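PDB 4GE1: biogenic amine-binding protein from Rhodnius prolixus, which binds biogenic amines such as serotonin and norepinephrine in the saliva of a blood-feeding insect, probably sequestering them at the bite, and here holds tryptamine. Local coordinates for residues 5-19 with 112-126. Numbering follows the deposited sequence.
With TSS (2-(1H-indol-3-yl)ethanamine), chain E.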
loop_
_atom_site.group_PDB
_atom_site.type_symbol
_atom_site.label_atom_id
_atom_site.label_comp_id
_atom_site.label_asym_id
_atom_site.label_seq_id
_atom_site.Cartn_x
_atom_site.Cartn_y
_atom_site.Cartn_z
ATOM N N CYS A 5 4.343 -16.069 -5.071
ATOM C CA CYS A 5 4.767 -14.863 -4.374
ATOM C C CYS A 5 5.902 -15.207 -3.419
ATOM O O CYS A 5 5.891 -16.266 -2.791
ATOM C CB CYS A 5 3.596 -14.263 -3.596
ATOM S SG CYS A 5 2.379 -13.398 -4.611
ATOM N N SER A 6 6.887 -14.321 -3.321
ATOM C CA SER A 6 7.975 -14.515 -2.373
ATOM C C SER A 6 7.430 -14.474 -0.950
ATOM O O SER A 6 6.458 -13.774 -0.669
ATOM C CB SER A 6 9.043 -13.432 -2.551
ATOM O OG SER A 6 9.656 -13.514 -3.825
ATOM N N THR A 7 8.048 -15.238 -0.056
ATOM C CA THR A 7 7.745 -15.125 1.364
ATOM C C THR A 7 8.818 -14.252 1.995
ATOM O O THR A 7 10.009 -14.466 1.772
ATOM C CB THR A 7 7.709 -16.496 2.065
ATOM O OG1 THR A 7 9.037 -17.025 2.167
ATOM C CG2 THR A 7 6.838 -17.469 1.287
ATOM N N VAL A 8 8.399 -13.251 2.759
ATOM C CA VAL A 8 9.348 -12.361 3.417
ATOM C C VAL A 8 9.053 -12.285 4.910
ATOM O O VAL A 8 7.895 -12.379 5.328
ATOM C CB VAL A 8 9.331 -10.929 2.807
ATOM C CG1 VAL A 8 9.332 -10.987 1.284
ATOM C CG2 VAL A 8 8.138 -10.146 3.300
ATOM N N ASP A 9 10.106 -12.132 5.710
ATOM C CA ASP A 9 9.958 -11.951 7.149
ATOM C C ASP A 9 9.288 -10.609 7.417
ATOM O O ASP A 9 9.522 -9.645 6.688
ATOM C CB ASP A 9 11.313 -12.011 7.852
ATOM C CG ASP A 9 12.034 -13.331 7.621
ATOM O OD1 ASP A 9 11.389 -14.296 7.157
ATOM O OD2 ASP A 9 13.248 -13.401 7.911
ATOM N N THR A 10 8.469 -10.560 8.466
ATOM C CA THR A 10 7.601 -9.418 8.748
ATOM C C THR A 10 7.755 -8.934 10.190
ATOM O O THR A 10 8.373 -9.607 11.013
ATOM C CB THR A 10 6.126 -9.796 8.553
ATOM O OG1 THR A 10 5.822 -10.929 9.378
ATOM C CG2 THR A 10 5.850 -10.160 7.112
ATOM N N VAL A 11 7.166 -7.776 10.484
ATOM C CA VAL A 11 7.253 -7.159 11.805
ATOM C C VAL A 11 6.605 -8.028 12.873
ATOM O O VAL A 11 5.473 -8.480 12.711
ATOM C CB VAL A 11 6.539 -5.787 11.840
ATOM C CG1 VAL A 11 6.862 -5.060 13.130
ATOM C CG2 VAL A 11 6.925 -4.944 10.644
ATOM N N LYS A 12 7.324 -8.249 13.968
ATOM C CA LYS A 12 6.780 -8.985 15.104
ATOM C C LYS A 12 5.988 -8.048 16.005
ATOM O O LYS A 12 6.317 -6.871 16.130
ATOM C CB LYS A 12 7.899 -9.641 15.910
ATOM C CG LYS A 12 7.847 -11.158 15.920
ATOM C CD LYS A 12 8.526 -11.727 17.157
ATOM C CE LYS A 12 9.985 -11.303 17.248
ATOM N NZ LYS A 12 10.669 -11.937 18.412
ATOM N N ASP A 13 4.944 -8.577 16.635
ATOM C CA ASP A 13 4.100 -7.777 17.521
ATOM C C ASP A 13 3.547 -6.541 16.800
ATOM O O ASP A 13 3.833 -5.401 17.171
ATOM C CB ASP A 13 4.871 -7.382 18.782
ATOM C CG ASP A 13 5.588 -8.565 19.420
ATOM O OD1 ASP A 13 4.954 -9.300 20.210
ATOM O OD2 ASP A 13 6.787 -8.756 19.126
ATOM N N PHE A 14 2.750 -6.789 15.767
ATOM C CA PHE A 14 2.162 -5.732 14.952
ATOM C C PHE A 14 1.022 -5.051 15.704
ATOM O O PHE A 14 0.030 -5.692 16.060
ATOM C CB PHE A 14 1.649 -6.339 13.643
ATOM C CG PHE A 14 1.449 -5.342 12.529
ATOM C CD1 PHE A 14 2.499 -4.561 12.075
ATOM C CD2 PHE A 14 0.220 -5.223 11.909
ATOM C CE1 PHE A 14 2.321 -3.657 11.031
ATOM C CE2 PHE A 14 0.031 -4.322 10.859
ATOM C CZ PHE A 14 1.085 -3.539 10.422
ATOM N N ASN A 15 1.174 -3.755 15.962
ATOM C CA ASN A 15 0.130 -2.983 16.632
ATOM C C ASN A 15 -0.864 -2.416 15.621
ATOM O O ASN A 15 -0.652 -1.344 15.051
ATOM C CB ASN A 15 0.738 -1.860 17.473
ATOM C CG ASN A 15 -0.279 -1.207 18.402
ATOM O OD1 ASN A 15 -1.429 -0.972 18.024
ATOM N ND2 ASN A 15 0.141 -0.924 19.627
ATOM N N LYS A 16 -1.948 -3.150 15.400
ATOM C CA LYS A 16 -2.930 -2.786 14.393
ATOM C C LYS A 16 -3.551 -1.423 14.674
ATOM O O LYS A 16 -3.693 -0.599 13.772
ATOM C CB LYS A 16 -4.016 -3.859 14.307
ATOM C CG LYS A 16 -3.479 -5.250 14.003
ATOM C CD LYS A 16 -4.613 -6.220 13.711
ATOM C CE LYS A 16 -4.150 -7.657 13.814
ATOM N NZ LYS A 16 -3.611 -7.962 15.169
ATOM N N ASP A 17 -3.915 -1.192 15.931
ATOM C CA ASP A 17 -4.545 0.059 16.329
ATOM C C ASP A 17 -3.714 1.270 15.917
ATOM O O ASP A 17 -4.257 2.257 15.427
ATOM C CB ASP A 17 -4.786 0.080 17.843
ATOM C CG ASP A 17 -5.800 -0.955 18.287
ATOM O OD1 ASP A 17 -6.791 -1.170 17.560
ATOM O OD2 ASP A 17 -5.609 -1.555 19.367
ATOM N N ASN A 18 -2.401 1.187 16.117
ATOM C CA ASN A 18 -1.494 2.293 15.811
ATOM C C ASN A 18 -1.119 2.374 14.337
ATOM O O ASN A 18 -0.563 3.376 13.885
ATOM C CB ASN A 18 -0.207 2.184 16.632
ATOM C CG ASN A 18 -0.426 2.440 18.111
ATOM O OD1 ASN A 18 -1.386 3.098 18.508
ATOM N ND2 ASN A 18 0.478 1.925 18.936
ATOM N N PHE A 19 -1.390 1.315 13.586
ATOM C CA PHE A 19 -0.995 1.306 12.186
ATOM C C PHE A 19 -2.145 1.704 11.268
ATOM O O PHE A 19 -1.998 2.590 10.422
ATOM C CB PHE A 19 -0.423 -0.053 11.773
ATOM C CG PHE A 19 0.205 -0.051 10.400
ATOM C CD1 PHE A 19 -0.535 -0.399 9.283
ATOM C CD2 PHE A 19 1.539 0.304 10.230
ATOM C CE1 PHE A 19 0.045 -0.397 8.014
ATOM C CE2 PHE A 19 2.119 0.308 8.974
ATOM C CZ PHE A 19 1.370 -0.040 7.865
ATOM N N TYR A 112 4.338 -6.694 5.960
ATOM C CA TYR A 112 5.094 -5.548 6.447
ATOM C C TYR A 112 6.459 -5.965 6.987
ATOM O O TYR A 112 6.574 -6.668 7.994
ATOM C CB TYR A 112 4.287 -4.697 7.442
ATOM C CG TYR A 112 3.369 -3.736 6.722
ATOM C CD1 TYR A 112 2.041 -4.060 6.487
ATOM C CD2 TYR A 112 3.847 -2.529 6.222
ATOM C CE1 TYR A 112 1.199 -3.192 5.803
ATOM C CE2 TYR A 112 3.013 -1.652 5.531
ATOM C CZ TYR A 112 1.688 -1.990 5.328
ATOM O OH TYR A 112 0.850 -1.142 4.637
ATOM N N ILE A 113 7.484 -5.533 6.264
ATOM C CA ILE A 113 8.870 -5.808 6.587
ATOM C C ILE A 113 9.319 -5.025 7.818
ATOM O O ILE A 113 10.072 -5.544 8.652
ATOM C CB ILE A 113 9.755 -5.450 5.384
ATOM C CG1 ILE A 113 9.413 -6.357 4.203
ATOM C CG2 ILE A 113 11.223 -5.543 5.745
ATOM C CD1 ILE A 113 10.077 -5.951 2.907
ATOM N N ASP A 114 8.844 -3.783 7.928
ATOM C CA ASP A 114 9.186 -2.906 9.047
ATOM C C ASP A 114 8.295 -1.655 9.080
ATOM O O ASP A 114 7.734 -1.252 8.058
ATOM C CB ASP A 114 10.657 -2.492 8.970
ATOM C CG ASP A 114 11.143 -1.803 10.236
ATOM O OD1 ASP A 114 10.597 -2.089 11.325
ATOM O OD2 ASP A 114 12.079 -0.981 10.146
ATOM N N THR A 115 8.177 -1.048 10.260
ATOM C CA THR A 115 7.445 0.209 10.419
ATOM C C THR A 115 7.646 0.778 11.817
ATOM O O THR A 115 7.817 0.031 12.781
ATOM C CB THR A 115 5.938 0.027 10.197
ATOM O OG1 THR A 115 5.285 1.302 10.281
ATOM C CG2 THR A 115 5.354 -0.906 11.254
ATOM N N ASP A 116 7.630 2.102 11.929
ATOM C CA ASP A 116 7.674 2.743 13.236
ATOM C C ASP A 116 6.315 3.368 13.534
ATOM O O ASP A 116 6.160 4.123 14.496
ATOM C CB ASP A 116 8.791 3.787 13.304
ATOM C CG ASP A 116 8.510 5.004 12.444
ATOM O OD1 ASP A 116 7.557 4.965 11.633
ATOM O OD2 ASP A 116 9.254 6.000 12.575
ATOM N N TYR A 117 5.339 3.048 12.687
ATOM C CA TYR A 117 3.944 3.447 12.889
ATOM C C TYR A 117 3.639 4.921 12.580
ATOM O O TYR A 117 2.644 5.227 11.912
ATOM C CB TYR A 117 3.469 3.071 14.302
ATOM C CG TYR A 117 3.560 1.585 14.579
ATOM C CD1 TYR A 117 2.526 0.728 14.219
ATOM C CD2 TYR A 117 4.689 1.034 15.184
ATOM C CE1 TYR A 117 2.608 -0.632 14.460
ATOM C CE2 TYR A 117 4.783 -0.329 15.425
ATOM C CZ TYR A 117 3.737 -1.156 15.060
ATOM O OH TYR A 117 3.814 -2.508 15.291
ATOM N N SER A 118 4.487 5.829 13.056
ATOM C CA SER A 118 4.195 7.260 12.948
ATOM C C SER A 118 5.026 7.995 11.892
ATOM O O SER A 118 4.913 9.212 11.748
ATOM C CB SER A 118 4.300 7.956 14.319
ATOM O OG SER A 118 5.616 7.917 14.850
ATOM N N LYS A 119 5.849 7.262 11.147
ATOM C CA LYS A 119 6.664 7.876 10.102
ATOM C C LYS A 119 6.730 7.067 8.811
ATOM O O LYS A 119 6.398 7.580 7.736
ATOM C CB LYS A 119 8.079 8.155 10.605
ATOM C CG LYS A 119 8.179 9.347 11.532
ATOM C CD LYS A 119 9.616 9.606 11.931
ATOM C CE LYS A 119 9.723 10.869 12.760
ATOM N NZ LYS A 119 8.866 10.803 13.976
ATOM N N TYR A 120 7.162 5.811 8.919
ATOM C CA TYR A 120 7.445 5.000 7.739
ATOM C C TYR A 120 6.990 3.554 7.892
ATOM O O TYR A 120 6.866 3.038 9.001
ATOM C CB TYR A 120 8.946 5.007 7.453
ATOM C CG TYR A 120 9.728 4.065 8.356
ATOM C CD1 TYR A 120 10.002 2.752 7.965
ATOM C CD2 TYR A 120 10.178 4.483 9.601
ATOM C CE1 TYR A 120 10.712 1.886 8.796
ATOM C CE2 TYR A 120 10.888 3.627 10.438
ATOM C CZ TYR A 120 11.151 2.330 10.031
ATOM O OH TYR A 120 11.854 1.485 10.859
ATOM N N SER A 121 6.760 2.904 6.762
ATOM C CA SER A 121 6.576 1.462 6.729
ATOM C C SER A 121 7.136 0.927 5.421
ATOM O O SER A 121 7.161 1.630 4.417
ATOM C CB SER A 121 5.102 1.089 6.870
ATOM O OG SER A 121 4.329 1.624 5.814
ATOM N N VAL A 122 7.594 -0.315 5.440
ATOM C CA VAL A 122 8.121 -0.944 4.239
ATOM C C VAL A 122 7.342 -2.230 3.992
ATOM O O VAL A 122 7.168 -3.046 4.896
ATOM C CB VAL A 122 9.617 -1.214 4.381
ATOM C CG1 VAL A 122 10.157 -1.887 3.132
ATOM C CG2 VAL A 122 10.349 0.098 4.666
ATOM N N VAL A 123 6.839 -2.399 2.777
ATOM C CA VAL A 123 5.877 -3.460 2.536
ATOM C C VAL A 123 6.198 -4.267 1.280
ATOM O O VAL A 123 6.812 -3.764 0.341
ATOM C CB VAL A 123 4.421 -2.899 2.472
ATOM C CG1 VAL A 123 4.177 -2.099 1.175
ATOM C CG2 VAL A 123 3.397 -4.013 2.635
ATOM N N HIS A 124 5.804 -5.534 1.293
ATOM C CA HIS A 124 5.804 -6.359 0.099
ATOM C C HIS A 124 4.372 -6.811 -0.161
ATOM O O HIS A 124 3.730 -7.399 0.718
ATOM C CB HIS A 124 6.729 -7.569 0.277
ATOM C CG HIS A 124 6.595 -8.595 -0.808
ATOM N ND1 HIS A 124 5.791 -9.704 -0.686
ATOM C CD2 HIS A 124 7.166 -8.671 -2.035
ATOM C CE1 HIS A 124 5.871 -10.428 -1.793
ATOM N NE2 HIS A 124 6.696 -9.823 -2.624
ATOM N N VAL A 125 3.864 -6.502 -1.351
ATOM C CA VAL A 125 2.512 -6.886 -1.739
ATOM C C VAL A 125 2.548 -7.759 -2.977
ATOM O O VAL A 125 3.257 -7.455 -3.935
ATOM C CB VAL A 125 1.639 -5.673 -2.040
ATOM C CG1 VAL A 125 0.194 -6.113 -2.266
ATOM C CG2 VAL A 125 1.730 -4.662 -0.911
ATOM N N CYS A 126 1.783 -8.842 -2.968
ATOM C CA CYS A 126 1.816 -9.765 -4.096
ATOM C C CYS A 126 0.505 -10.508 -4.312
ATOM O O CYS A 126 -0.195 -10.843 -3.364
ATOM C CB CYS A 126 2.960 -10.761 -3.927
ATOM S SG CYS A 126 3.249 -11.731 -5.398
HETATM N N1 TSS E . -3.206 -0.526 -3.625
HETATM C CA TSS E . -2.643 -1.768 -4.096
HETATM C CB TSS E . -1.201 -2.024 -3.785
HETATM C CG TSS E . -0.684 -1.572 -2.456
HETATM C CD1 TSS E . 0.205 -0.531 -2.226
HETATM N NE1 TSS E . 0.446 -0.439 -0.902
HETATM C CE2 TSS E . -0.284 -1.402 -0.236
HETATM C CD2 TSS E . -0.986 -2.119 -1.171
HETATM C CZ2 TSS E . -0.397 -1.718 1.146
HETATM C CH2 TSS E . -1.213 -2.769 1.554
HETATM C CZ3 TSS E . -1.926 -3.500 0.602
HETATM C CE3 TSS E . -1.820 -3.183 -0.758
HETATM O O HOH W 1 7.160 -11.766 -5.040
#
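Phe-19 drives the edge of its ring into one face of Tyr-112, a T-shaped pair at the closed end of a lipocalin barrel, where the N-terminal segment 5-19 runs along the hairpin formed by strands 102-115 and 120-127. The ring planes stand at 67°, and Phe-19 CZ comes to 3.2 Å from Tyr-112 CZ. Phe-19 swings its CG opposite the backbone N (chi1 -171°), which sends the ring inward from the short, weakly bonded helix 16-19 until Phe-19 CE2 lies 3.7 Å from Ser-121 CB. Phe-14 CZ lies over the rim of one face of Phe-19, completing an aromatic cluster, while Val-123 CG2 sits over the centre of the other Tyr-112 face. Tyr-112 is thus held between two hydrophobic neighbours; its hydroxyl is hydrogen-bonded to Gln-139, which also bonds the tryptamine. Tyr-112 itself lines the amine pocket, its OH 3.8 Å from tryptamine CZ2, and links the cluster to it.

Next to this core, Tyr-117 lays its ring over Thr-115 CG2, and its OH receives a nearly straight hydrogen bond from Asn-15 N. Val-11 N donates to Tyr-112 O at 2.8 Å, while Val-11 CG2 presses against Asp-114 CA at the classic beta bulge formed by Ile-113 and Asp-114 opposite Val-122.

Toward Cys-5 the packing thins at a more solvent-exposed margin. Val-8 CG1 rests off-centre over a face of His-124, 4.2 Å from His-124 CG, and a water joins Ser-6 N to His-124 NE2 at the imidazole edge. The chain is nevertheless tied down covalently here: Cys-5 SG and Cys-126 SG form a 2.0 Å disulfide with a chi3 of -83°.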